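Local coordinates for protein Tox3 (Phaeosphaeria nodorum, PDB 6WES) that acts as a necrotrophic effector of a wheat-infecting fungus, a secreted beta-barrel toxin probably recognised through the host susceptibility factor Snn3, at residues I7-R12 / V27-D32; G40-L45 / F106-M111; P86-P91 / C131-E136; P125-V130 / L144-R149. All blocks are in the same frame, centred on the assembly; numbering follows the deposited sequence.

How the contacts relate
All four contacts belong to one elongated antiparallel beta structure, the C-terminal part of the precursor, consistent with the mature effector. Contact 1 pairs strands 2-16 and 23-36 near the middle, its centre about 7 Å from that of the chain. Contact 4 joins strands 126-133 and 144-153; 144-153 neighbours 2-16 in the sheet, and the centres of contacts 1 and 4 are 21 Å apart. Contact 3 continues strand 126-133 outward to the loop 86-91. Contact 2 joins two loops at the other end, its centre 54 Å from that of contact 3. Contact 1 closes before the others open; contacts 2 and 3 each join segments far apart in sequence and alternate along the chain, as do 3 and 4.

Contact 1 of 4, residues I7-R12 / V27-D32; sequences INFGTR and VKVRAD
The beta hairpin formed by strands 2-16 and 23-36 is held here by Ile7, Phe9 and Thr11 facing Ala31, Val29 and Val27 as hydrogen-bonded antiparallel pairs. The short axes run 4.7 Å apart at 162°, and each of these pairs exchanges two backbone bonds; Ala31 N to Ile7 O, at 2.8 Å with 169° at the hydrogen, is nearly linear. Between them lie the non-hydrogen-bonded pairs Asn8-Arg30 and Gly10-Lys28, and Gly10 CA comes within 3.2 Å of Val27 O in a CA-H...O contact.

On the apolar face, Val29 CG2 lies at the edge of the Phe9 ring, near its plane, and 4.0 Å from Phe9 CB. Its methyl sits between backbone N and carbonyl carbon, which directs it at the neighbouring strand. Phe102 of strand 92-105 meets Val29 and Thr11 on this same face.

On the other face, Asn8 ND2 lies 4.0 Å from Arg30 CG, the amide and guanidinium planes 72° apart. The arginine, extended to NE, grips Asp32 side-on: NE reaches OD2 at 2.8 Å and NH2 reaches OD1 along its syn lone pair. Lys28 NZ is hydrogen-bonded to the backbone O of the C-terminal Glu158. The chemistry is thus divided by face: on one, Thr11, Val27 and Val29 meet strand 92-105 and Phe9 meets Trp49 and Pro120; on the other lie polar and charged groups, including the Arg30-Asp32 salt bridge.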
loop_
_atom_site.group_PDB
_atom_site.type_symbol
_atom_site.label_atom_id
_atom_site.label_comp_id
_atom_site.label_asym_id
_atom_site.label_seq_id
_atom_site.Cartn_x
_atom_site.Cartn_y
_atom_site.Cartn_z
ATOM N N ILE A 7 -1.161 12.352 6.707
ATOM C CA ILE A 7 -0.011 11.598 7.176
ATOM C C ILE A 7 0.440 10.728 6.024
ATOM O O ILE A 7 -0.375 10.236 5.241
ATOM C CB ILE A 7 -0.352 10.757 8.436
ATOM C CG1 ILE A 7 0.862 9.948 8.921
ATOM C CG2 ILE A 7 -1.495 9.805 8.166
ATOM C CD1 ILE A 7 1.865 10.733 9.723
ATOM N N ASN A 8 1.739 10.504 5.939
ATOM C CA ASN A 8 2.319 9.684 4.893
ATOM C C ASN A 8 2.911 8.426 5.499
ATOM O O ASN A 8 3.417 8.442 6.623
ATOM C CB ASN A 8 3.404 10.456 4.134
ATOM C CG ASN A 8 2.823 11.373 3.064
ATOM O OD1 ASN A 8 3.024 11.164 1.858
ATOM N ND2 ASN A 8 2.077 12.377 3.500
ATOM N N PHE A 9 2.852 7.336 4.741
ATOM C CA PHE A 9 3.511 6.090 5.084
ATOM C C PHE A 9 4.258 5.569 3.865
ATOM O O PHE A 9 3.900 5.858 2.715
ATOM C CB PHE A 9 2.482 5.014 5.467
ATOM C CG PHE A 9 1.597 5.403 6.613
ATOM C CD1 PHE A 9 2.137 5.682 7.874
ATOM C CD2 PHE A 9 0.238 5.538 6.437
ATOM C CE1 PHE A 9 1.313 6.055 8.939
ATOM C CE2 PHE A 9 -0.577 5.902 7.497
ATOM C CZ PHE A 9 -0.045 6.151 8.745
ATOM N N GLY A 10 5.280 4.765 4.122
ATOM C CA GLY A 10 6.001 4.150 3.030
ATOM C C GLY A 10 6.607 2.836 3.473
ATOM O O GLY A 10 7.120 2.724 4.597
ATOM N N THR A 11 6.577 1.833 2.605
ATOM C CA THR A 11 7.196 0.541 2.871
ATOM C C THR A 11 8.024 0.121 1.668
ATOM O O THR A 11 7.543 0.156 0.520
ATOM C CB THR A 11 6.129 -0.499 3.209
ATOM O OG1 THR A 11 5.380 -0.017 4.339
ATOM C CG2 THR A 11 6.749 -1.859 3.521
ATOM N N ARG A 12 9.255 -0.288 1.935
ATOM C CA ARG A 12 10.139 -0.874 0.942
ATOM C C ARG A 12 10.114 -2.384 1.136
ATOM O O ARG A 12 10.084 -2.871 2.276
ATOM C CB ARG A 12 11.570 -0.350 1.166
ATOM C CG ARG A 12 12.672 -1.033 0.351
ATOM C CD ARG A 12 13.987 -0.268 0.439
ATOM N NE ARG A 12 13.834 1.088 -0.095
ATOM C CZ ARG A 12 14.774 2.035 -0.028
ATOM N NH1 ARG A 12 15.935 1.768 0.561
ATOM N NH2 ARG A 12 14.559 3.230 -0.560
ATOM N N VAL A 27 6.765 1.696 -1.935
ATOM C CA VAL A 27 5.359 2.064 -2.070
ATOM C C VAL A 27 5.076 3.124 -1.018
ATOM O O VAL A 27 5.385 2.919 0.162
ATOM C CB VAL A 27 4.441 0.845 -1.863
ATOM C CG1 VAL A 27 2.980 1.246 -2.008
ATOM C CG2 VAL A 27 4.776 -0.245 -2.870
ATOM N N LYS A 28 4.526 4.256 -1.431
ATOM C CA LYS A 28 4.210 5.327 -0.491
ATOM C C LYS A 28 2.759 5.745 -0.661
ATOM O O LYS A 28 2.244 5.819 -1.785
ATOM C CB LYS A 28 5.112 6.552 -0.712
ATOM C CG LYS A 28 6.586 6.298 -0.458
ATOM C CD LYS A 28 7.382 7.543 -0.745
ATOM C CE LYS A 28 8.884 7.285 -0.657
ATOM N NZ LYS A 28 9.660 8.545 -0.911
ATOM N N VAL A 29 2.097 6.008 0.464
ATOM C CA VAL A 29 0.707 6.442 0.456
ATOM C C VAL A 29 0.547 7.649 1.366
ATOM O O VAL A 29 1.379 7.920 2.236
ATOM C CB VAL A 29 -0.254 5.323 0.891
ATOM C CG1 VAL A 29 -0.144 4.120 -0.060
ATOM C CG2 VAL A 29 0.020 4.895 2.345
ATOM N N ARG A 30 -0.561 8.365 1.169
ATOM C CA ARG A 30 -0.972 9.460 2.032
ATOM C C ARG A 30 -2.378 9.138 2.511
ATOM O O ARG A 30 -3.178 8.569 1.754
ATOM C CB ARG A 30 -0.982 10.764 1.224
ATOM C CG ARG A 30 -1.560 11.963 1.962
ATOM C CD ARG A 30 -1.306 13.217 1.180
ATOM N NE ARG A 30 -2.147 14.291 1.683
ATOM C CZ ARG A 30 -1.810 15.576 1.682
ATOM N NH1 ARG A 30 -0.628 15.969 1.220
ATOM N NH2 ARG A 30 -2.659 16.463 2.169
ATOM N N ALA A 31 -2.675 9.470 3.766
ATOM C CA ALA A 31 -4.038 9.394 4.288
ATOM C C ALA A 31 -4.457 10.790 4.704
ATOM O O ALA A 31 -3.702 11.495 5.398
ATOM C CB ALA A 31 -4.160 8.449 5.486
ATOM N N ASP A 32 -5.644 11.202 4.285
ATOM C CA ASP A 32 -6.208 12.472 4.717
ATOM C C ASP A 32 -7.388 12.161 5.628
ATOM O O ASP A 32 -8.216 11.292 5.302
ATOM C CB ASP A 32 -6.615 13.338 3.510
ATOM C CG ASP A 32 -5.406 13.999 2.822
ATOM O OD1 ASP A 32 -5.069 15.169 3.123
ATOM O OD2 ASP A 32 -4.781 13.350 1.963
HETATM O O HOH W 1 4.015 8.998 1.457
#

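Contact 2 of 4, residues G40-L45 / F106-M111; sequences GPNQVL and FDRTRM
Pro41 and Met111 bring the two segments together at a CA-CA distance of 4.4 Å. Gly40 to Gln43 form a type I beta turn, whereas the partner segment is mostly loop with a brief 3-10 segment at Arg108-Thr109. The backbones touch through a CA-H...O contact from Pro41 CA to Met111 O, 3.2 Å.

Arg108 makes the largest single contribution to the contact. With CG anti to the carbonyl carbon (chi1 -71°) and the chain straight as far as NE, its guanidinium reaches into the turn. NH1 donates to two carbonyls: Pro41 O at 2.8 Å, lying in the guanidinium plane, and Gln43 O at 2.8 Å, tilted 19° from that plane. NH2 adds a weak bond to Gln43 O, while NE is taken by Ala70 O beyond the two segments.

Leu45 CD1 rests over one face of the Phe106 ring, 3.9 Å from the centroid and displaced toward the rim, a CH-pi contact. The same methyl is 4.0 Å from Met111 CE, and Pro41 CB packs on Met111 CB. Within the turn, Gln43 NE2 donates to Gly40 O at 2.9 Å and also to Glu36 O.

Three carbonyls, Pro41 O, Gln43 O and Ala70 O, therefore share one arginine, whose positive charge probably suits the converging oxygen dipoles and fixes the turn against the loop following strand 92-105.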
loop_
_atom_site.group_PDB
_atom_site.type_symbol
_atom_site.label_atom_id
_atom_site.label_comp_id
_atom_site.label_asym_id
_atom_site.label_seq_id
_atom_site.Cartn_x
_atom_site.Cartn_y
_atom_site.Cartn_z
ATOM N N GLY A 40 -16.389 15.381 18.819
ATOM C CA GLY A 40 -15.849 14.582 19.902
ATOM C C GLY A 40 -14.979 13.416 19.472
ATOM O O GLY A 40 -14.806 13.112 18.287
ATOM N N PRO A 41 -14.428 12.720 20.463
ATOM C CA PRO A 41 -13.372 11.740 20.185
ATOM C C PRO A 41 -13.871 10.456 19.554
ATOM O O PRO A 41 -13.048 9.709 19.013
ATOM C CB PRO A 41 -12.792 11.466 21.579
ATOM C CG PRO A 41 -13.928 11.755 22.517
ATOM C CD PRO A 41 -14.677 12.893 21.911
ATOM N N ASN A 42 -15.167 10.159 19.632
ATOM C CA ASN A 42 -15.737 8.924 19.118
ATOM C C ASN A 42 -16.478 9.149 17.803
ATOM O O ASN A 42 -17.301 8.319 17.395
ATOM C CB ASN A 42 -16.622 8.273 20.192
ATOM C CG ASN A 42 -15.908 8.176 21.556
ATOM O OD1 ASN A 42 -14.837 7.590 21.652
ATOM N ND2 ASN A 42 -16.492 8.769 22.594
ATOM N N GLN A 43 -16.196 10.252 17.122
ATOM C CA GLN A 43 -16.868 10.522 15.864
ATOM C C GLN A 43 -16.422 9.560 14.769
ATOM O O GLN A 43 -15.285 9.081 14.737
ATOM C CB GLN A 43 -16.612 11.953 15.406
ATOM C CG GLN A 43 -15.172 12.268 15.019
ATOM C CD GLN A 43 -15.000 13.745 14.701
ATOM O OE1 GLN A 43 -14.990 14.154 13.530
ATOM N NE2 GLN A 43 -14.882 14.555 15.742
ATOM N N VAL A 44 -17.356 9.267 13.868
ATOM C CA VAL A 44 -17.019 8.525 12.662
ATOM C C VAL A 44 -16.053 9.373 11.854
ATOM O O VAL A 44 -16.207 10.597 11.778
ATOM C CB VAL A 44 -18.320 8.274 11.876
ATOM C CG1 VAL A 44 -18.040 7.775 10.505
ATOM C CG2 VAL A 44 -19.246 7.307 12.616
ATOM N N LEU A 45 -15.032 8.744 11.265
ATOM C CA LEU A 45 -14.010 9.453 10.500
ATOM C C LEU A 45 -14.065 8.998 9.058
ATOM O O LEU A 45 -14.308 7.822 8.790
ATOM C CB LEU A 45 -12.597 9.173 11.042
ATOM C CG LEU A 45 -12.373 9.633 12.480
ATOM C CD1 LEU A 45 -11.025 9.092 12.958
ATOM C CD2 LEU A 45 -12.392 11.152 12.541
ATOM N N PHE A 106 -5.501 4.743 15.575
ATOM C CA PHE A 106 -5.963 5.896 16.340
ATOM C C PHE A 106 -5.914 5.623 17.839
ATOM O O PHE A 106 -6.037 4.477 18.297
ATOM C CB PHE A 106 -7.419 6.232 15.993
ATOM C CG PHE A 106 -7.618 6.604 14.550
ATOM C CD1 PHE A 106 -7.375 7.903 14.125
ATOM C CD2 PHE A 106 -8.018 5.663 13.618
ATOM C CE1 PHE A 106 -7.523 8.263 12.811
ATOM C CE2 PHE A 106 -8.202 6.037 12.275
ATOM C CZ PHE A 106 -7.934 7.333 11.873
ATOM N N ASP A 107 -5.750 6.695 18.604
ATOM C CA ASP A 107 -5.932 6.662 20.057
ATOM C C ASP A 107 -7.090 7.602 20.384
ATOM O O ASP A 107 -6.894 8.805 20.598
ATOM C CB ASP A 107 -4.674 7.062 20.811
ATOM C CG ASP A 107 -4.860 7.043 22.324
ATOM O OD1 ASP A 107 -5.991 6.847 22.814
ATOM O OD2 ASP A 107 -3.844 7.206 23.024
ATOM N N ARG A 108 -8.304 7.034 20.450
ATOM C CA ARG A 108 -9.487 7.865 20.636
ATOM C C ARG A 108 -9.584 8.427 22.045
ATOM O O ARG A 108 -10.353 9.366 22.261
ATOM C CB ARG A 108 -10.771 7.149 20.225
ATOM C CG ARG A 108 -10.909 6.970 18.701
ATOM C CD ARG A 108 -12.216 6.335 18.389
ATOM N NE ARG A 108 -12.521 6.119 16.978
ATOM C CZ ARG A 108 -13.092 7.013 16.176
ATOM N NH1 ARG A 108 -13.324 8.241 16.608
ATOM N NH2 ARG A 108 -13.419 6.693 14.921
ATOM N N THR A 109 -8.815 7.900 23.004
ATOM C CA THR A 109 -8.789 8.520 24.334
ATOM C C THR A 109 -8.159 9.904 24.330
ATOM O O THR A 109 -8.329 10.647 25.309
ATOM C CB THR A 109 -8.080 7.648 25.385
ATOM O OG1 THR A 109 -6.659 7.715 25.215
ATOM C CG2 THR A 109 -8.553 6.201 25.325
ATOM N N ARG A 110 -7.464 10.270 23.255
ATOM C CA ARG A 110 -6.752 11.537 23.153
ATOM C C ARG A 110 -7.288 12.385 22.010
ATOM O O ARG A 110 -6.594 13.281 21.520
ATOM C CB ARG A 110 -5.248 11.304 22.995
ATOM C CG ARG A 110 -4.635 10.693 24.242
ATOM C CD ARG A 110 -3.110 10.543 24.074
ATOM N NE ARG A 110 -2.483 9.960 25.268
ATOM C CZ ARG A 110 -2.144 10.634 26.362
ATOM N NH1 ARG A 110 -2.360 11.941 26.457
ATOM N NH2 ARG A 110 -1.586 9.984 27.380
ATOM N N MET A 111 -8.525 12.141 21.593
ATOM C CA MET A 111 -9.073 12.763 20.392
ATOM C C MET A 111 -10.172 13.784 20.696
ATOM O O MET A 111 -11.122 13.951 19.927
ATOM C CB MET A 111 -9.516 11.699 19.384
ATOM C CG MET A 111 -8.314 11.151 18.643
ATOM S SD MET A 111 -8.656 9.863 17.437
ATOM C CE MET A 111 -10.063 10.542 16.570
#

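Contact 3 of 4, residues P86-P91 / C131-E136; sequences PTTSPP and CIRADE
Arg133 reaches across to Thr88, Ser89 and Pro90 by a side chain bent at two torsions. CG stands anti to the carbonyl carbon, but chi2 of -91° and chi3 of -34° are both away from staggered values, and these two bends swing the guanidinium across the proline-rich loop. Its NE donates to Pro90 O at 2.9 Å, though the angle of 117° at the hydrogen makes this bond weak. Thr88 OG1 sits over the centre of one guanidinium face, 3.4 Å above the plane, and the angle there is too poor for a hydrogen bond to NE. The hydroxyl instead donates to Pro90 O at 2.7 Å, so this one carbonyl takes both the threonine and the arginine. Thr88 OG1 lies between its backbone N and carbonyl carbon, the rotamer that lets it reach two residues ahead.

The loop 86-91 links strands 72-85 and 92-105, while segment 131-136 is where strand 126-133 runs out; 92-105 and 126-133 are sheet neighbours, and the Cys94-Cys131 disulfide ties them just inward of this contact. Pro91 O accepts a backbone hydrogen bond from Ala134 N at 3.0 Å, and Arg133 CA lies 3.3 Å from the same oxygen.

The peptide bond before Pro90 is cis. Pro90 CB packs 3.6 Å from Ala134 CA, and the Pro90 and Arg133 side chains cross at about a right angle. Asp135 OD1 approaches Pro91 CD to 3.7 Å, and the backbone O of Asp135 accepts from Arg93 NH1.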
loop_
_atom_site.group_PDB
_atom_site.type_symbol
_atom_site.label_atom_id
_atom_site.label_comp_id
_atom_site.label_asym_id
_atom_site.label_seq_id
_atom_site.Cartn_x
_atom_site.Cartn_y
_atom_site.Cartn_z
ATOM N N PRO A 86 15.532 -9.906 -22.132
ATOM C CA PRO A 86 15.682 -9.949 -23.592
ATOM C C PRO A 86 16.851 -10.804 -24.038
ATOM O O PRO A 86 17.432 -10.539 -25.088
ATOM C CB PRO A 86 15.930 -8.484 -23.957
ATOM C CG PRO A 86 16.692 -7.974 -22.795
ATOM C CD PRO A 86 16.185 -8.714 -21.562
ATOM N N THR A 87 17.206 -11.848 -23.290
ATOM C CA THR A 87 18.294 -12.701 -23.765
ATOM C C THR A 87 17.838 -13.737 -24.785
ATOM O O THR A 87 18.693 -14.358 -25.426
ATOM C CB THR A 87 19.030 -13.367 -22.600
ATOM O OG1 THR A 87 18.139 -14.238 -21.904
ATOM C CG2 THR A 87 19.574 -12.321 -21.637
ATOM N N THR A 88 16.529 -13.912 -24.978
ATOM C CA THR A 88 15.966 -14.864 -25.922
ATOM C C THR A 88 14.990 -14.161 -26.858
ATOM O O THR A 88 14.510 -13.055 -26.578
ATOM C CB THR A 88 15.218 -15.999 -25.197
ATOM O OG1 THR A 88 14.129 -15.457 -24.421
ATOM C CG2 THR A 88 16.164 -16.753 -24.269
ATOM N N SER A 89 14.692 -14.830 -27.971
ATOM C CA SER A 89 13.666 -14.400 -28.914
ATOM C C SER A 89 12.646 -15.522 -29.054
ATOM O O SER A 89 13.009 -16.621 -29.506
ATOM C CB SER A 89 14.273 -14.094 -30.285
ATOM O OG SER A 89 15.018 -12.893 -30.238
ATOM N N PRO A 90 11.372 -15.323 -28.676
ATOM C CA PRO A 90 10.854 -14.120 -28.013
ATOM C C PRO A 90 11.462 -13.970 -26.611
ATOM O O PRO A 90 11.998 -14.921 -26.055
ATOM C CB PRO A 90 9.339 -14.390 -27.910
ATOM C CG PRO A 90 9.079 -15.596 -28.765
ATOM C CD PRO A 90 10.349 -16.377 -28.773
ATOM N N PRO A 91 11.434 -12.763 -26.073
ATOM C CA PRO A 91 11.898 -12.560 -24.695
ATOM C C PRO A 91 10.951 -13.229 -23.713
ATOM O O PRO A 91 9.830 -13.619 -24.046
ATOM C CB PRO A 91 11.823 -11.040 -24.548
ATOM C CG PRO A 91 10.671 -10.650 -25.438
ATOM C CD PRO A 91 10.876 -11.536 -26.649
ATOM N N CYS A 131 4.635 -15.043 -16.091
ATOM C CA CYS A 131 5.601 -14.863 -17.169
ATOM C C CYS A 131 5.218 -15.672 -18.403
ATOM O O CYS A 131 4.641 -16.756 -18.303
ATOM C CB CYS A 131 7.010 -15.305 -16.779
ATOM S SG CYS A 131 7.662 -14.434 -15.384
ATOM N N ILE A 132 5.569 -15.140 -19.570
ATOM C CA ILE A 132 5.401 -15.851 -20.833
ATOM C C ILE A 132 6.615 -15.580 -21.713
ATOM O O ILE A 132 7.235 -14.513 -21.651
ATOM C CB ILE A 132 4.085 -15.435 -21.540
ATOM C CG1 ILE A 132 3.852 -16.263 -22.800
ATOM C CG2 ILE A 132 4.101 -13.965 -21.920
ATOM C CD1 ILE A 132 2.436 -16.149 -23.336
ATOM N N ARG A 133 6.952 -16.554 -22.561
ATOM C CA ARG A 133 7.923 -16.319 -23.629
ATOM C C ARG A 133 7.126 -15.820 -24.830
ATOM O O ARG A 133 6.547 -16.608 -25.583
ATOM C CB ARG A 133 8.660 -17.611 -23.955
ATOM C CG ARG A 133 9.693 -18.038 -22.934
ATOM C CD ARG A 133 11.063 -17.468 -23.269
ATOM N NE ARG A 133 11.291 -17.377 -24.710
ATOM C CZ ARG A 133 12.112 -18.167 -25.395
ATOM N NH1 ARG A 133 12.795 -19.124 -24.776
ATOM N NH2 ARG A 133 12.256 -18.000 -26.702
ATOM N N ALA A 134 7.087 -14.502 -25.010
ATOM C CA ALA A 134 6.260 -13.890 -26.044
ATOM C C ALA A 134 6.665 -12.432 -26.208
ATOM O O ALA A 134 7.385 -11.865 -25.383
ATOM C CB ALA A 134 4.771 -13.999 -25.696
ATOM N N ASP A 135 6.173 -11.821 -27.280
ATOM C CA ASP A 135 6.489 -10.431 -27.574
ATOM C C ASP A 135 5.571 -9.437 -26.866
ATOM O O ASP A 135 5.769 -8.227 -27.018
ATOM C CB ASP A 135 6.446 -10.185 -29.087
ATOM C CG ASP A 135 7.384 -11.105 -29.865
ATOM O OD1 ASP A 135 8.605 -11.102 -29.587
ATOM O OD2 ASP A 135 6.901 -11.825 -30.770
ATOM N N GLU A 136 4.589 -9.907 -26.088
ATOM C CA GLU A 136 3.604 -9.049 -25.441
ATOM C C GLU A 136 3.645 -9.297 -23.938
ATOM O O GLU A 136 3.807 -10.446 -23.518
ATOM C CB GLU A 136 2.203 -9.444 -25.942
ATOM C CG GLU A 136 2.085 -9.549 -27.468
ATOM C CD GLU A 136 1.949 -10.991 -27.962
ATOM O OE1 GLU A 136 0.805 -11.493 -28.035
ATOM O OE2 GLU A 136 2.981 -11.615 -28.299
#

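Contact 4 of 4, residues P125-V130 / L144-R149; sequences PTMHEV and LECSTR
Three backbone hydrogen bonds join Met127 and Glu129 to Leu144 and Cys146. Glu129 and Leu144 exchange two, forming a hydrogen-bonded antiparallel pair, and Cys146 N donates to Met127 O at 2.9 Å with 170° at the hydrogen. His128 and Glu145 between them form a non-hydrogen-bonded pair. Beyond Cys146 the strands diverge, Thr126 and Thr148 standing 6.5 Å apart by CA, and a water takes over: it accepts from Met127 N and donates to Cys146 O at 2.8 Å, with Thr148 OG1 as a third partner at 3.1 Å.

Polar side chains share one face. His128 and Glu145 lie side by side, CE1 3.6 Å from OE1, ring and carboxylate planes 64° apart; a nearby carboxylate would probably raise the proton affinity of the ring. The histidine's rotation is fixed by its NE2 at 2.7 Å from Thr126 OG1, where either group could donate.

Sulfur contacts lie on the opposite face. Cys146 SG stands anti to its carbonyl carbon (chi1 -53°), which carries the sulfur across to the other strand, 3.8 Å from Glu129 CB and 4.0 Å from Met127 CG.

The Glu129 carboxylate turns to Tyr96 of strand 92-105 and to the backbone at Glu19. Strand 126-133 pairs with 92-105 on its far edge, and 144-153 pairs with 2-16, to whose end Cys146 is tied through its disulfide with Cys17.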
loop_
_atom_site.group_PDB
_atom_site.type_symbol
_atom_site.label_atom_id
_atom_site.label_comp_id
_atom_site.label_asym_id
_atom_site.label_seq_id
_atom_site.Cartn_x
_atom_site.Cartn_y
_atom_site.Cartn_z
ATOM N N PRO A 125 4.108 -7.309 2.731
ATOM C CA PRO A 125 3.409 -7.345 1.447
ATOM C C PRO A 125 3.555 -8.723 0.812
ATOM O O PRO A 125 4.269 -9.589 1.318
ATOM C CB PRO A 125 4.191 -6.316 0.631
ATOM C CG PRO A 125 5.628 -6.486 1.127
ATOM C CD PRO A 125 5.500 -6.809 2.613
ATOM N N THR A 126 2.855 -8.922 -0.298
ATOM C CA THR A 126 3.068 -10.092 -1.138
ATOM C C THR A 126 3.261 -9.641 -2.576
ATOM O O THR A 126 2.704 -8.625 -3.002
ATOM C CB THR A 126 1.897 -11.066 -1.070
ATOM O OG1 THR A 126 0.691 -10.422 -1.516
ATOM C CG2 THR A 126 1.719 -11.586 0.361
ATOM N N MET A 127 4.054 -10.385 -3.331
ATOM C CA MET A 127 4.243 -10.127 -4.747
ATOM C C MET A 127 3.825 -11.360 -5.521
ATOM O O MET A 127 3.901 -12.487 -5.018
ATOM C CB MET A 127 5.691 -9.773 -5.093
ATOM C CG MET A 127 5.880 -9.324 -6.558
ATOM S SD MET A 127 7.536 -8.718 -6.936
ATOM C CE MET A 127 7.411 -7.135 -6.065
ATOM N N HIS A 128 3.371 -11.130 -6.745
ATOM C CA HIS A 128 2.757 -12.140 -7.584
ATOM C C HIS A 128 3.301 -11.947 -8.990
ATOM O O HIS A 128 3.477 -10.809 -9.427
ATOM C CB HIS A 128 1.227 -11.922 -7.498
ATOM C CG HIS A 128 0.736 -11.892 -6.081
ATOM N ND1 HIS A 128 0.281 -13.023 -5.444
ATOM C CD2 HIS A 128 0.697 -10.895 -5.156
ATOM C CE1 HIS A 128 -0.040 -12.727 -4.196
ATOM N NE2 HIS A 128 0.213 -11.442 -3.991
ATOM N N GLU A 129 3.622 -13.044 -9.677
ATOM C CA GLU A 129 4.322 -12.977 -10.959
ATOM C C GLU A 129 3.642 -13.893 -11.972
ATOM O O GLU A 129 3.245 -15.014 -11.639
ATOM C CB GLU A 129 5.801 -13.454 -10.784
ATOM C CG GLU A 129 6.655 -13.546 -12.079
ATOM C CD GLU A 129 8.012 -14.291 -11.909
ATOM O OE1 GLU A 129 7.986 -15.490 -11.617
ATOM O OE2 GLU A 129 9.085 -13.682 -12.073
ATOM N N VAL A 130 3.511 -13.429 -13.220
ATOM C CA VAL A 130 3.120 -14.294 -14.335
ATOM C C VAL A 130 4.055 -14.001 -15.503
ATOM O O VAL A 130 4.283 -12.834 -15.834
ATOM C CB VAL A 130 1.624 -14.134 -14.714
ATOM C CG1 VAL A 130 1.240 -12.679 -14.984
ATOM C CG2 VAL A 130 1.221 -15.076 -15.875
ATOM N N LEU A 144 1.368 -16.467 -9.947
ATOM C CA LEU A 144 1.991 -17.318 -8.929
ATOM C C LEU A 144 2.620 -16.423 -7.863
ATOM O O LEU A 144 3.334 -15.473 -8.198
ATOM C CB LEU A 144 3.099 -18.175 -9.551
ATOM C CG LEU A 144 2.727 -19.283 -10.546
ATOM C CD1 LEU A 144 3.945 -19.758 -11.333
ATOM C CD2 LEU A 144 2.089 -20.449 -9.819
ATOM N N GLU A 145 2.398 -16.738 -6.590
ATOM C CA GLU A 145 2.945 -15.904 -5.528
ATOM C C GLU A 145 4.448 -16.138 -5.352
ATOM O O GLU A 145 4.926 -17.274 -5.368
ATOM C CB GLU A 145 2.212 -16.186 -4.213
ATOM C CG GLU A 145 2.543 -15.213 -3.092
ATOM C CD GLU A 145 1.599 -15.330 -1.909
ATOM O OE1 GLU A 145 0.397 -15.608 -2.118
ATOM O OE2 GLU A 145 2.064 -15.140 -0.772
ATOM N N CYS A 146 5.190 -15.038 -5.181
ATOM C CA CYS A 146 6.623 -14.987 -4.933
ATOM C C CYS A 146 6.906 -15.126 -3.438
ATOM O O CYS A 146 5.990 -15.171 -2.618
ATOM C CB CYS A 146 7.152 -13.642 -5.414
ATOM S SG CYS A 146 6.752 -13.213 -7.118
ATOM N N SER A 147 8.181 -15.191 -3.058
ATOM C CA SER A 147 8.510 -15.130 -1.640
ATOM C C SER A 147 9.030 -13.745 -1.268
ATOM O O SER A 147 9.727 -13.089 -2.046
ATOM C CB SER A 147 9.501 -16.229 -1.236
ATOM O OG SER A 147 10.648 -16.202 -2.069
ATOM N N THR A 148 8.636 -13.279 -0.085
ATOM C CA THR A 148 9.074 -11.984 0.417
ATOM C C THR A 148 10.424 -12.178 1.098
ATOM O O THR A 148 10.542 -12.973 2.041
ATOM C CB THR A 148 8.023 -11.430 1.379
ATOM O OG1 THR A 148 6.774 -11.305 0.684
ATOM C CG2 THR A 148 8.433 -10.049 1.937
ATOM N N ARG A 149 11.452 -11.475 0.623
ATOM C CA ARG A 149 12.760 -11.585 1.253
ATOM C C ARG A 149 12.856 -10.709 2.485
ATOM O O ARG A 149 13.381 -11.144 3.507
ATOM C CB ARG A 149 13.873 -11.238 0.278
ATOM C CG ARG A 149 15.145 -11.939 0.774
ATOM C CD ARG A 149 16.354 -11.428 0.142
ATOM N NE ARG A 149 16.375 -11.769 -1.267
ATOM C CZ ARG A 149 17.296 -11.306 -2.087
ATOM N NH1 ARG A 149 18.272 -10.544 -1.608
ATOM N NH2 ARG A 149 17.240 -11.609 -3.372
HETATM O O HOH W 2 5.145 -12.670 -1.602
#